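Local coordinates for protein benzoate transport porin BenP (Acinetobacter baumannii AB307-0294, PDB 5DL8) that probably acts as an OprD-family porin, a calcium-binding outer-membrane beta-barrel channel through which small solutes such as benzoate would pass, at residues K228-L233 with E302-N307. Sequence-based numbering, arbitrary orientation.
Sequences KHYVGL and ETYFIN
E302 OE2 has two partners: a long, weak salt bridge from K228 NZ at 3.4 Å and a hydrogen bond from the backbone N of V139. K228 reaches it with CG anti to its backbone N (chi1 174°) and an extended chain that bends at the last torsion. Its ammonium is also hydrogen-bonded to Y293 OH. The other oxygen, E302 OE1, takes the backbone N-H of Y304 at 3.0 Å through its anti lone pair. Both carboxylate oxygens therefore have partners, which restricts rotation of the group. The OE1 bond spans the first residues of the type I turn E302-F305, which F305 N to E302 O, at 3.2 Å, closes. Two residues further along the strand, Y230 meets Y304 of the loop in an offset edge-to-face pair. The edge of Y304 is turned to the face of Y230, with planes at 70° and centroids 6.0 Å apart. K249 NZ is hydrogen-bonded to both Y230 OH and Y304 O, and Y304 OH to R206 NH2. Residues 302-307 belong to the long loop between strands 278-288 and 319-328. This loop folds into the barrel, as in OprD-family channels, and packs against K228 and Y230, which point inward from strand 226-238, and F251 of neighbouring strand 243-255.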
ATOM      1  N   LYS A 228      13.396   8.456  -7.645  1.00 25.52           N
ATOM      2  CA  LYS A 228      13.521   7.604  -6.458  1.00 25.65           C
ATOM      3  C   LYS A 228      14.247   6.307  -6.775  1.00 26.02           C
ATOM      4  O   LYS A 228      13.939   5.624  -7.746  1.00 25.94           O
ATOM      5  CB  LYS A 228      12.158   7.353  -5.910  1.00 27.49           C
ATOM      6  CG  LYS A 228      12.019   6.376  -4.745  1.00 29.71           C
ATOM      7  CD  LYS A 228      10.528   6.075  -4.690  1.00 31.62           C
ATOM      8  CE  LYS A 228       9.985   5.275  -3.483  1.00 32.88           C
ATOM      9  NZ  LYS A 228       9.860   6.018  -2.184  1.00 33.13           N
ATOM     10  N   HIS A 229      15.242   6.010  -5.950  1.00 26.35           N
ATOM     11  CA  HIS A 229      15.948   4.671  -5.944  1.00 26.81           C
ATOM     12  C   HIS A 229      15.584   3.891  -4.650  1.00 25.26           C
ATOM     13  O   HIS A 229      15.547   4.455  -3.538  1.00 24.63           O
ATOM     14  CB  HIS A 229      17.493   4.798  -6.023  1.00 26.62           C
ATOM     15  CG  HIS A 229      17.990   5.466  -7.247  1.00 27.25           C
ATOM     16  ND1 HIS A 229      18.607   4.776  -8.284  1.00 28.88           N
ATOM     17  CD2 HIS A 229      18.030   6.774  -7.595  1.00 26.91           C
ATOM     18  CE1 HIS A 229      18.930   5.627  -9.244  1.00 28.60           C
ATOM     19  NE2 HIS A 229      18.609   6.843  -8.851  1.00 28.32           N
ATOM     20  N   TYR A 230      15.390   2.593  -4.822  1.00 24.63           N
ATOM     21  CA  TYR A 230      15.174   1.684  -3.747  1.00 23.86           C
ATOM     22  C   TYR A 230      16.005   0.412  -3.953  1.00 24.50           C
ATOM     23  O   TYR A 230      16.004  -0.188  -5.024  1.00 24.04           O
ATOM     24  CB  TYR A 230      13.646   1.320  -3.762  1.00 22.82           C
ATOM     25  CG  TYR A 230      13.322   0.086  -2.902  1.00 21.97           C
ATOM     26  CD1 TYR A 230      13.285   0.208  -1.554  1.00 22.50           C
ATOM     27  CD2 TYR A 230      13.097  -1.147  -3.435  1.00 23.28           C
ATOM     28  CE1 TYR A 230      13.014  -0.843  -0.700  1.00 23.00           C
ATOM     29  CE2 TYR A 230      12.814  -2.282  -2.614  1.00 23.42           C
ATOM     30  CZ  TYR A 230      12.701  -2.072  -1.219  1.00 24.39           C
ATOM     31  OH  TYR A 230      12.445  -3.017  -0.260  1.00 25.49           O
ATOM     32  N   VAL A 231      16.686  -0.004  -2.904  1.00 27.18           N
ATOM     33  CA  VAL A 231      17.318  -1.337  -2.808  1.00 27.77           C
ATOM     34  C   VAL A 231      16.776  -2.021  -1.578  1.00 26.42           C
ATOM     35  O   VAL A 231      16.854  -1.505  -0.396  1.00 24.57           O
ATOM     36  CB  VAL A 231      18.859  -1.305  -2.701  1.00 30.63           C
ATOM     37  CG1 VAL A 231      19.446  -2.718  -2.787  1.00 32.52           C
ATOM     38  CG2 VAL A 231      19.448  -0.641  -3.891  1.00 31.94           C
ATOM     39  N   GLY A 232      16.268  -3.202  -1.817  1.00 26.73           N
ATOM     40  CA  GLY A 232      15.699  -4.034  -0.695  1.00 28.44           C
ATOM     41  C   GLY A 232      16.476  -5.357  -0.710  1.00 29.49           C
ATOM     42  O   GLY A 232      16.654  -5.890  -1.755  1.00 30.61           O
ATOM     43  N   LEU A 233      17.027  -5.816   0.409  1.00 30.67           N
ATOM     44  CA  LEU A 233      17.547  -7.221   0.558  1.00 32.39           C
ATOM     45  C   LEU A 233      16.852  -7.949   1.700  1.00 32.94           C
ATOM     46  O   LEU A 233      16.677  -7.404   2.820  1.00 31.03           O
ATOM     47  CB  LEU A 233      19.016  -7.236   0.893  1.00 34.37           C
ATOM     48  CG  LEU A 233      19.894  -6.604  -0.218  1.00 37.00           C
ATOM     49  CD1 LEU A 233      21.290  -6.353   0.364  1.00 41.54           C
ATOM     50  CD2 LEU A 233      20.103  -7.392  -1.482  1.00 36.76           C
ATOM     51  N   GLU A 302       3.691   3.983   1.167  1.00 33.13           N
ATOM     52  CA  GLU A 302       4.990   3.383   0.752  1.00 31.79           C
ATOM     53  C   GLU A 302       5.083   2.128   1.586  1.00 29.48           C
ATOM     54  O   GLU A 302       5.682   2.083   2.714  1.00 30.43           O
ATOM     55  CB  GLU A 302       6.187   4.312   0.938  1.00 31.55           C
ATOM     56  CG  GLU A 302       7.497   3.709   0.467  1.00 32.53           C
ATOM     57  CD  GLU A 302       7.272   3.009  -0.894  1.00 34.73           C
ATOM     58  OE1 GLU A 302       6.964   1.744  -0.884  1.00 33.78           O
ATOM     59  OE2 GLU A 302       7.336   3.739  -1.945  1.00 31.79           O
ATOM     60  N   THR A 303       4.513   1.110   0.987  1.00 29.24           N
ATOM     61  CA  THR A 303       4.371  -0.233   1.582  1.00 29.02           C
ATOM     62  C   THR A 303       5.690  -0.993   1.744  1.00 29.22           C
ATOM     63  O   THR A 303       5.726  -1.958   2.497  1.00 27.12           O
ATOM     64  CB  THR A 303       3.424  -1.171   0.762  1.00 28.56           C
ATOM     65  OG1 THR A 303       3.908  -1.230  -0.611  1.00 28.29           O
ATOM     66  CG2 THR A 303       1.843  -0.565   0.807  1.00 29.56           C
ATOM     67  N   TYR A 304       6.732  -0.551   1.035  1.00 31.71           N
ATOM     68  CA  TYR A 304       8.096  -1.128   1.153  1.00 32.02           C
ATOM     69  C   TYR A 304       8.959  -0.518   2.197  1.00 29.51           C
ATOM     70  O   TYR A 304      10.168  -0.801   2.249  1.00 29.22           O
ATOM     71  CB  TYR A 304       8.754  -1.095  -0.217  1.00 34.31           C
ATOM     72  CG  TYR A 304       8.071  -2.098  -1.159  1.00 36.25           C
ATOM     73  CD1 TYR A 304       6.785  -1.813  -1.773  1.00 34.47           C
ATOM     74  CD2 TYR A 304       8.649  -3.400  -1.341  1.00 36.79           C
ATOM     75  CE1 TYR A 304       6.148  -2.775  -2.569  1.00 35.79           C
ATOM     76  CE2 TYR A 304       8.025  -4.370  -2.122  1.00 36.53           C
ATOM     77  CZ  TYR A 304       6.829  -4.081  -2.752  1.00 36.50           C
ATOM     78  OH  TYR A 304       6.335  -5.067  -3.535  1.00 35.78           O
ATOM     79  N   PHE A 305       8.401   0.422   2.948  1.00 29.79           N
ATOM     80  CA  PHE A 305       9.041   0.881   4.181  1.00 29.80           C
ATOM     81  C   PHE A 305       9.010  -0.358   5.111  1.00 30.17           C
ATOM     82  O   PHE A 305       8.224  -1.284   4.836  1.00 27.04           O
ATOM     83  CB  PHE A 305       8.237   2.058   4.802  1.00 31.03           C
ATOM     84  CG  PHE A 305       8.579   3.437   4.333  1.00 30.36           C
ATOM     85  CD1 PHE A 305       9.486   3.705   3.332  1.00 31.19           C
ATOM     86  CD2 PHE A 305       7.925   4.525   4.923  1.00 32.39           C
ATOM     87  CE1 PHE A 305       9.736   4.997   2.917  1.00 31.41           C
ATOM     88  CE2 PHE A 305       8.174   5.870   4.526  1.00 31.05           C
ATOM     89  CZ  PHE A 305       9.078   6.078   3.512  1.00 34.37           C
ATOM     90  N   ILE A 306       9.893  -0.437   6.133  1.00 31.08           N
ATOM     91  CA  ILE A 306       9.907  -1.677   7.049  1.00 32.19           C
ATOM     92  C   ILE A 306       8.584  -1.846   7.868  1.00 30.87           C
ATOM     93  O   ILE A 306       8.253  -2.898   8.333  1.00 30.24           O
ATOM     94  CB  ILE A 306      11.007  -1.715   8.130  1.00 31.06           C
ATOM     95  CG1 ILE A 306      10.753  -0.602   9.170  1.00 31.91           C
ATOM     96  CG2 ILE A 306      12.389  -1.618   7.559  1.00 29.88           C
ATOM     97  CD1 ILE A 306      11.965  -0.356  10.083  1.00 34.93           C
ATOM     98  N   ASN A 307       7.909  -0.749   8.136  1.00 32.19           N
ATOM     99  CA  ASN A 307       6.637  -0.721   8.887  1.00 30.46           C
ATOM    100  C   ASN A 307       5.675   0.438   8.498  1.00 30.97           C
ATOM    101  O   ASN A 307       5.418   1.345   9.336  1.00 29.06           O
ATOM    102  CB  ASN A 307       6.994  -0.644  10.380  1.00 31.12           C
ATOM    103  CG  ASN A 307       5.768  -0.703  11.284  1.00 32.31           C
ATOM    104  OD1 ASN A 307       4.731  -1.282  10.943  1.00 31.16           O
ATOM    105  ND2 ASN A 307       5.912  -0.118  12.451  1.00 32.43           N
TER